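PDB 2INC: toluene, o-xylene monooxygenase oxygenase subunit from Pseudomonas stutzeri, which probably forms part of the hydroxylase component that uses molecular oxygen to hydroxylate toluene, o-xylene and related aromatic compounds. Local coordinates for residues B[37-40]-B[46-49]; B[25-30]-B[64-69]. All coordinates share one frame; numbering follows the deposited sequence.

How the contacts relate
The two contacts illustrate how loops at one end of a mostly helical chain are fixed by different means. Contact 1 lies within the stretch of chain between the two segments of contact 2, so the loop leading into helix 46-56 is tied locally by contact 1 and at longer range by contact 2. Their centres are about 19 Å apart, on the same side of the chain's centre, and they meet where Trp39 CZ3 packs 4.2 Å from Tyr30 CE1. Direct amide bonds hold contact 1, whereas water bridges much of contact 2. Neither includes a metal or ligand, but residues of both reach the chain of another protein, consistent with a part in subunit assembly.

Contact 1: B[37-40]-B[46-49]; sequences RPWE and PMQT
The indole of Trp39 meets helix 46-56 at its edge, where the carbonyl oxygen of Met47 lies in the ring plane, 3.7 Å from NE1 in a contact that is not a hydrogen bond. Pro38 CB sits over one face, 3.7 Å above the ring plane and offset toward the rim. Met47 CG adds an apolar approach, 4.2 Å from Trp39 CD1, before the thioether end leads away. Phe31 and Tyr51, the latter edge-to-face, extend the aromatic surroundings of the indole.

The second flat group, the carboxamide of Gln48, is inclined by 43° to the indole and grips the backbone of Trp39 at both ends. Gln48 OE1 accepts a nearly straight bond from Trp39 N at 2.9 Å (170° at the hydrogen), while Gln48 NE2 donates to Trp39 O, also at 2.9 Å. This second bond is more bent, and NE2 stands above the plane of the Trp39 carbonyl. With CG beside the backbone N, the side chain turns at chi2 (-92°) to bring the amide to the loop. Pro38 CG lies 3.4 Å from Gln48 OE1, and Arg37 CG 3.5 Å from Gln48 NE2; the guanidinium of Arg37 reaches onward to a polar side chain on the chain of another protein.

NE2 has a further acceptor in Asp42 O. One glutamine thus satisfies three backbone groups of the loop that precedes its own helix. Because OE1 and NE2 make opposite demands on Trp39, the orientation of the buried amide is fixed, and the N-H and C=O of Trp39, beside the indole, both have partners.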
ATOM      1  N   ARG B  37      40.744  16.047  -0.604  1.00 38.26           N
ATOM      2  CA  ARG B  37      39.868  16.782   0.298  1.00 36.53           C
ATOM      3  C   ARG B  37      38.483  16.117   0.212  1.00 33.67           C
ATOM      4  O   ARG B  37      37.603  16.618  -0.490  1.00 34.67           O
ATOM      5  CB  ARG B  37      39.754  18.241  -0.114  1.00 36.07           C
ATOM      6  CG  ARG B  37      39.156  19.156   0.993  1.00 40.60           C
ATOM      7  CD  ARG B  37      38.630  20.441   0.371  1.00 43.20           C
ATOM      8  NE  ARG B  37      39.755  21.223  -0.156  1.00 43.23           N
ATOM      9  CZ  ARG B  37      40.383  22.196   0.500  1.00 46.43           C
ATOM     10  NH1 ARG B  37      40.009  22.556   1.731  1.00 40.66           N
ATOM     11  NH2 ARG B  37      41.394  22.825  -0.090  1.00 47.22           N
ATOM     12  N   PRO B  38      38.302  14.989   0.921  1.00 32.62           N
ATOM     13  CA  PRO B  38      37.054  14.234   0.928  1.00 32.46           C
ATOM     14  C   PRO B  38      35.839  15.095   1.266  1.00 31.63           C
ATOM     15  O   PRO B  38      34.827  15.027   0.601  1.00 31.93           O
ATOM     16  CB  PRO B  38      37.268  13.217   2.076  1.00 31.90           C
ATOM     17  CG  PRO B  38      38.669  13.108   2.273  1.00 35.31           C
ATOM     18  CD  PRO B  38      39.339  14.358   1.755  1.00 32.21           C
ATOM     19  N   TRP B  39      35.954  15.891   2.327  1.00 32.79           N
ATOM     20  CA  TRP B  39      34.809  16.644   2.841  1.00 31.45           C
ATOM     21  C   TRP B  39      34.944  18.118   2.499  1.00 32.05           C
ATOM     22  O   TRP B  39      36.050  18.611   2.334  1.00 32.95           O
ATOM     23  CB  TRP B  39      34.733  16.471   4.370  1.00 31.95           C
ATOM     24  CG  TRP B  39      34.752  14.977   4.745  1.00 29.49           C
ATOM     25  CD1 TRP B  39      35.770  14.276   5.340  1.00 32.26           C
ATOM     26  CD2 TRP B  39      33.737  14.031   4.454  1.00 31.05           C
ATOM     27  NE1 TRP B  39      35.405  12.943   5.472  1.00 31.60           N
ATOM     28  CE2 TRP B  39      34.166  12.773   4.965  1.00 30.61           C
ATOM     29  CE3 TRP B  39      32.490  14.123   3.833  1.00 28.39           C
ATOM     30  CZ2 TRP B  39      33.417  11.601   4.808  1.00 32.23           C
ATOM     31  CZ3 TRP B  39      31.709  12.983   3.749  1.00 32.38           C
ATOM     32  CH2 TRP B  39      32.185  11.738   4.220  1.00 29.67           C
ATOM     33  N   GLU B  40      33.818  18.820   2.413  1.00 33.28           N
ATOM     34  CA  GLU B  40      33.777  20.169   1.832  1.00 34.00           C
ATOM     35  C   GLU B  40      34.153  21.233   2.875  1.00 35.09           C
ATOM     36  O   GLU B  40      33.362  22.163   3.147  1.00 35.14           O
ATOM     37  CB  GLU B  40      32.369  20.431   1.266  1.00 35.19           C
ATOM     38  CG  GLU B  40      32.187  21.673   0.361  1.00 33.67           C
ATOM     39  CD  GLU B  40      32.846  21.525  -1.008  1.00 36.52           C
ATOM     40  OE1 GLU B  40      32.446  20.595  -1.736  1.00 38.34           O
ATOM     41  OE2 GLU B  40      33.733  22.368  -1.372  1.00 36.27           O
ATOM     42  N   PRO B  46      40.672  16.559  11.442  1.00 38.78           N
ATOM     43  CA  PRO B  46      40.840  15.116  11.789  1.00 38.21           C
ATOM     44  C   PRO B  46      40.050  14.142  10.877  1.00 36.67           C
ATOM     45  O   PRO B  46      40.638  13.146  10.449  1.00 36.42           O
ATOM     46  CB  PRO B  46      40.361  15.057  13.244  1.00 38.93           C
ATOM     47  CG  PRO B  46      40.749  16.418  13.780  1.00 39.03           C
ATOM     48  CD  PRO B  46      40.405  17.379  12.647  1.00 39.17           C
ATOM     49  N   MET B  47      38.781  14.451  10.514  1.00 35.67           N
ATOM     50  CA  MET B  47      38.023  13.510   9.667  1.00 33.79           C
ATOM     51  C   MET B  47      38.546  13.405   8.257  1.00 34.01           C
ATOM     52  O   MET B  47      38.375  12.369   7.609  1.00 33.89           O
ATOM     53  CB  MET B  47      36.528  13.863   9.620  1.00 34.23           C
ATOM     54  CG  MET B  47      35.570  12.689   9.276  1.00 32.31           C
ATOM     55  SD  MET B  47      35.523  11.521  10.678  1.00 33.58           S
ATOM     56  CE  MET B  47      34.614  12.398  11.944  1.00 32.38           C
ATOM     57  N   GLN B  48      39.147  14.476   7.714  1.00 34.09           N
ATOM     58  CA  GLN B  48      39.699  14.376   6.381  1.00 33.41           C
ATOM     59  C   GLN B  48      40.889  13.390   6.447  1.00 33.40           C
ATOM     60  O   GLN B  48      41.036  12.521   5.606  1.00 32.19           O
ATOM     61  CB  GLN B  48      40.214  15.766   5.914  1.00 35.21           C
ATOM     62  CG  GLN B  48      39.213  16.926   5.967  1.00 32.46           C
ATOM     63  CD  GLN B  48      38.519  17.060   4.663  1.00 34.68           C
ATOM     64  OE1 GLN B  48      38.362  16.064   3.940  1.00 33.01           O
ATOM     65  NE2 GLN B  48      38.178  18.289   4.282  1.00 32.01           N
ATOM     66  N   THR B  49      41.751  13.565   7.441  1.00 32.16           N
ATOM     67  CA  THR B  49      42.901  12.671   7.683  1.00 33.46           C
ATOM     68  C   THR B  49      42.520  11.226   7.950  1.00 33.29           C
ATOM     69  O   THR B  49      43.168  10.292   7.403  1.00 36.17           O
ATOM     70  CB  THR B  49      43.722  13.196   8.870  1.00 32.34           C
ATOM     71  OG1 THR B  49      44.222  14.464   8.471  1.00 36.00           O
ATOM     72  CG2 THR B  49      44.913  12.326   9.118  1.00 36.37           C
TER

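Contact 2: B[25-30]-B[64-69]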
ATOM      1  N   SER B  25      21.255   2.102  -5.252  1.00 33.90           N
ATOM      2  CA  SER B  25      22.437   1.667  -4.461  1.00 35.09           C
ATOM      3  C   SER B  25      23.785   2.122  -4.959  1.00 35.27           C
ATOM      4  O   SER B  25      24.773   2.055  -4.195  1.00 35.28           O
ATOM      5  CB  SER B  25      22.503   0.141  -4.318  1.00 34.76           C
ATOM      6  OG  SER B  25      21.228  -0.341  -3.960  1.00 33.93           O
ATOM      7  N   THR B  26      23.867   2.510  -6.240  1.00 35.06           N
ATOM      8  CA  THR B  26      25.175   2.663  -6.853  1.00 33.71           C
ATOM      9  C   THR B  26      25.697   4.101  -6.874  1.00 33.30           C
ATOM     10  O   THR B  26      24.940   5.052  -7.113  1.00 32.99           O
ATOM     11  CB  THR B  26      25.194   2.088  -8.302  1.00 34.87           C
ATOM     12  OG1 THR B  26      24.135   2.696  -9.053  1.00 35.81           O
ATOM     13  CG2 THR B  26      24.914   0.605  -8.258  1.00 34.41           C
ATOM     14  N   ASN B  27      27.001   4.232  -6.637  1.00 31.98           N
ATOM     15  CA  ASN B  27      27.726   5.457  -6.913  1.00 32.47           C
ATOM     16  C   ASN B  27      27.186   6.568  -6.102  1.00 33.01           C
ATOM     17  O   ASN B  27      27.039   7.698  -6.635  1.00 33.40           O
ATOM     18  CB  ASN B  27      27.657   5.820  -8.408  1.00 33.42           C
ATOM     19  CG  ASN B  27      28.495   4.878  -9.251  1.00 36.00           C
ATOM     20  OD1 ASN B  27      29.412   5.296  -9.941  1.00 43.44           O
ATOM     21  ND2 ASN B  27      28.217   3.602  -9.153  1.00 31.65           N
ATOM     22  N   LEU B  28      26.935   6.302  -4.797  1.00 31.45           N
ATOM     23  CA  LEU B  28      26.299   7.324  -3.942  1.00 30.41           C
ATOM     24  C   LEU B  28      27.242   8.093  -3.022  1.00 30.31           C
ATOM     25  O   LEU B  28      26.873   9.172  -2.567  1.00 29.54           O
ATOM     26  CB  LEU B  28      25.157   6.690  -3.059  1.00 30.62           C
ATOM     27  CG  LEU B  28      24.117   5.900  -3.881  1.00 30.46           C
ATOM     28  CD1 LEU B  28      23.156   5.221  -3.027  1.00 32.41           C
ATOM     29  CD2 LEU B  28      23.402   6.836  -4.869  1.00 31.09           C
ATOM     30  N   HIS B  29      28.426   7.546  -2.698  1.00 31.15           N
ATOM     31  CA  HIS B  29      29.366   8.280  -1.858  1.00 31.78           C
ATOM     32  C   HIS B  29      29.978   9.348  -2.732  1.00 32.78           C
ATOM     33  O   HIS B  29      30.333   9.080  -3.890  1.00 32.08           O
ATOM     34  CB  HIS B  29      30.470   7.397  -1.297  1.00 32.17           C
ATOM     35  CG  HIS B  29      29.976   6.437  -0.261  1.00 33.83           C
ATOM     36  ND1 HIS B  29      30.627   5.263   0.057  1.00 37.73           N
ATOM     37  CD2 HIS B  29      28.905   6.507   0.560  1.00 32.98           C
ATOM     38  CE1 HIS B  29      29.953   4.629   0.994  1.00 31.72           C
ATOM     39  NE2 HIS B  29      28.912   5.371   1.333  1.00 35.82           N
ATOM     40  N   TYR B  30      30.037  10.537  -2.172  1.00 31.74           N
ATOM     41  CA  TYR B  30      30.640  11.712  -2.838  1.00 32.58           C
ATOM     42  C   TYR B  30      31.974  12.068  -2.159  1.00 32.25           C
ATOM     43  O   TYR B  30      32.796  12.824  -2.707  1.00 32.76           O
ATOM     44  CB  TYR B  30      29.639  12.873  -2.891  1.00 32.45           C
ATOM     45  CG  TYR B  30      29.203  13.403  -1.504  1.00 30.92           C
ATOM     46  CD1 TYR B  30      30.049  14.188  -0.771  1.00 30.75           C
ATOM     47  CD2 TYR B  30      27.929  13.063  -0.936  1.00 31.57           C
ATOM     48  CE1 TYR B  30      29.682  14.665   0.511  1.00 33.24           C
ATOM     49  CE2 TYR B  30      27.551  13.536   0.342  1.00 34.44           C
ATOM     50  CZ  TYR B  30      28.407  14.338   1.053  1.00 32.03           C
ATOM     51  OH  TYR B  30      28.067  14.873   2.316  1.00 33.78           O
ATOM     52  N   ASP B  64      37.889   0.685  -9.380  1.00 42.58           N
ATOM     53  CA  ASP B  64      36.446   0.995  -9.429  1.00 41.20           C
ATOM     54  C   ASP B  64      35.643   0.232  -8.390  1.00 38.94           C
ATOM     55  O   ASP B  64      34.910  -0.676  -8.730  1.00 37.69           O
ATOM     56  CB  ASP B  64      35.890   0.673 -10.802  1.00 41.23           C
ATOM     57  CG  ASP B  64      34.510   1.284 -11.029  1.00 42.63           C
ATOM     58  OD1 ASP B  64      34.079   2.208 -10.257  1.00 42.92           O
ATOM     59  OD2 ASP B  64      33.860   0.858 -12.004  1.00 46.47           O
ATOM     60  N   TRP B  65      35.767   0.606  -7.119  1.00 36.97           N
ATOM     61  CA  TRP B  65      35.040  -0.128  -6.084  1.00 35.19           C
ATOM     62  C   TRP B  65      33.541   0.039  -6.248  1.00 35.55           C
ATOM     63  O   TRP B  65      32.758  -0.783  -5.755  1.00 34.73           O
ATOM     64  CB  TRP B  65      35.424   0.376  -4.702  1.00 34.55           C
ATOM     65  CG  TRP B  65      36.773  -0.125  -4.200  1.00 36.31           C
ATOM     66  CD1 TRP B  65      37.849   0.639  -3.857  1.00 36.71           C
ATOM     67  CD2 TRP B  65      37.152  -1.488  -3.967  1.00 37.66           C
ATOM     68  NE1 TRP B  65      38.891  -0.160  -3.428  1.00 36.63           N
ATOM     69  CE2 TRP B  65      38.486  -1.469  -3.468  1.00 37.58           C
ATOM     70  CE3 TRP B  65      36.498  -2.724  -4.121  1.00 37.36           C
ATOM     71  CZ2 TRP B  65      39.182  -2.623  -3.152  1.00 37.49           C
ATOM     72  CZ3 TRP B  65      37.204  -3.894  -3.796  1.00 36.78           C
ATOM     73  CH2 TRP B  65      38.544  -3.820  -3.320  1.00 35.31           C
ATOM     74  N   ASN B  66      33.125   1.099  -6.931  1.00 34.97           N
ATOM     75  CA  ASN B  66      31.689   1.246  -7.277  1.00 35.44           C
ATOM     76  C   ASN B  66      31.063   0.164  -8.146  1.00 35.84           C
ATOM     77  O   ASN B  66      29.835   0.061  -8.160  1.00 36.03           O
ATOM     78  CB  ASN B  66      31.334   2.622  -7.846  1.00 33.42           C
ATOM     79  CG  ASN B  66      31.183   3.723  -6.738  1.00 38.13           C
ATOM     80  OD1 ASN B  66      30.438   3.587  -5.747  1.00 34.75           O
ATOM     81  ND2 ASN B  66      31.852   4.822  -6.964  1.00 36.33           N
ATOM     82  N   ALA B  67      31.891  -0.619  -8.864  1.00 35.84           N
ATOM     83  CA  ALA B  67      31.408  -1.775  -9.604  1.00 37.30           C
ATOM     84  C   ALA B  67      30.895  -2.929  -8.716  1.00 36.58           C
ATOM     85  O   ALA B  67      30.239  -3.827  -9.209  1.00 35.60           O
ATOM     86  CB  ALA B  67      32.466  -2.306 -10.569  1.00 37.34           C
ATOM     87  N   PHE B  68      31.179  -2.900  -7.424  1.00 35.23           N
ATOM     88  CA  PHE B  68      30.743  -3.976  -6.562  1.00 34.53           C
ATOM     89  C   PHE B  68      29.225  -4.091  -6.516  1.00 35.41           C
ATOM     90  O   PHE B  68      28.511  -3.082  -6.445  1.00 34.17           O
ATOM     91  CB  PHE B  68      31.259  -3.767  -5.114  1.00 35.75           C
ATOM     92  CG  PHE B  68      30.775  -4.835  -4.150  1.00 36.98           C
ATOM     93  CD1 PHE B  68      31.289  -6.136  -4.222  1.00 36.23           C
ATOM     94  CD2 PHE B  68      29.760  -4.562  -3.208  1.00 35.14           C
ATOM     95  CE1 PHE B  68      30.811  -7.161  -3.364  1.00 34.34           C
ATOM     96  CE2 PHE B  68      29.305  -5.567  -2.338  1.00 36.44           C
ATOM     97  CZ  PHE B  68      29.813  -6.846  -2.401  1.00 35.10           C
ATOM     98  N   ARG B  69      28.736  -5.334  -6.532  1.00 36.18           N
ATOM     99  CA  ARG B  69      27.312  -5.627  -6.487  1.00 36.40           C
ATOM    100  C   ARG B  69      27.073  -6.706  -5.427  1.00 37.28           C
ATOM    101  O   ARG B  69      27.685  -7.770  -5.486  1.00 36.97           O
ATOM    102  CB  ARG B  69      26.803  -6.096  -7.874  1.00 37.32           C
ATOM    103  CG  ARG B  69      27.040  -5.098  -9.016  1.00 38.13           C
ATOM    104  CD  ARG B  69      26.056  -3.926  -8.870  1.00 35.80           C
ATOM    105  NE  ARG B  69      26.194  -2.891  -9.929  1.00 35.88           N
ATOM    106  CZ  ARG B  69      26.976  -1.812  -9.841  1.00 34.93           C
ATOM    107  NH1 ARG B  69      27.008  -0.933 -10.841  1.00 39.34           N
ATOM    108  NH2 ARG B  69      27.735  -1.574  -8.783  1.00 34.55           N
TER
HETATM  109  O   HOH W   1      28.408   1.581  -6.045  1.00 34.90           O
HETATM  110  O   HOH W   2      28.504   1.600 -10.724  1.00 40.20           O
HETATM  111  O   HOH W   3      32.099   4.263 -11.092  1.00 54.29           O
HETATM  112  O   HOH W   4      29.868   4.993  -3.784  1.00 30.06           O
HETATM  113  O   HOH W   5      30.768   7.519  -6.083  1.00 40.13           O
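The carbonyl oxygen of Asn66, whose side chain stacks on Asn27, is gripped by an arginine and two waters. Arg69 NH2 gives it the shortest of these bonds, 2.7 Å to Asn66 O, in the carbonyl plane and on a lone pair. Water 1 joins the same oxygen and Asn66 OD1 to Asn27 N, lying 3.1 Å from that nitrogen, and water 2 links it to Asn27 ND2 and Arg69 NH1. Arg69 NH2 also donates to Phe68 O at 2.9 Å, from above that carbonyl's plane. The arginine reaches back to its own turn because its chain bends at chi2 (-74°).

Both acceptors lie near the guanidinium plane, and Thr26 CG2 packs on one face, centred over the group and 3.5 Å from Arg69 CZ. With OG1 between the backbone N and the carbonyl carbon (chi1 54°), the threonine hydroxyl turns back to Glu22 O and the methyl is directed at the arginine. Between the asparagines the amides are stacked, their planes 24° apart, with Asn27 ND2 3.5 Å from Asn66 CB; waters tie each amide to backbone atoms of the other loop rather than to the other amide. Waters 4 and 5 extend the bridging from Asn66 OD1 and ND2 to the backbone of His29. Were Arg69 an alanine, Asn66 O and Phe68 O would probably lose their charged donor and a gap would open beneath the Thr26 methyl.

The contact joins the loop that follows helix 20-25 to the 3-10 turn 65-67. Both lie at the start of helix 142-172: Ser142 OG bonds to Ser25 O and Leu28 N, Thr143 OG1 bonds to Phe68 O, and the Phe68 ring packs against helices 142-172 and 241-268.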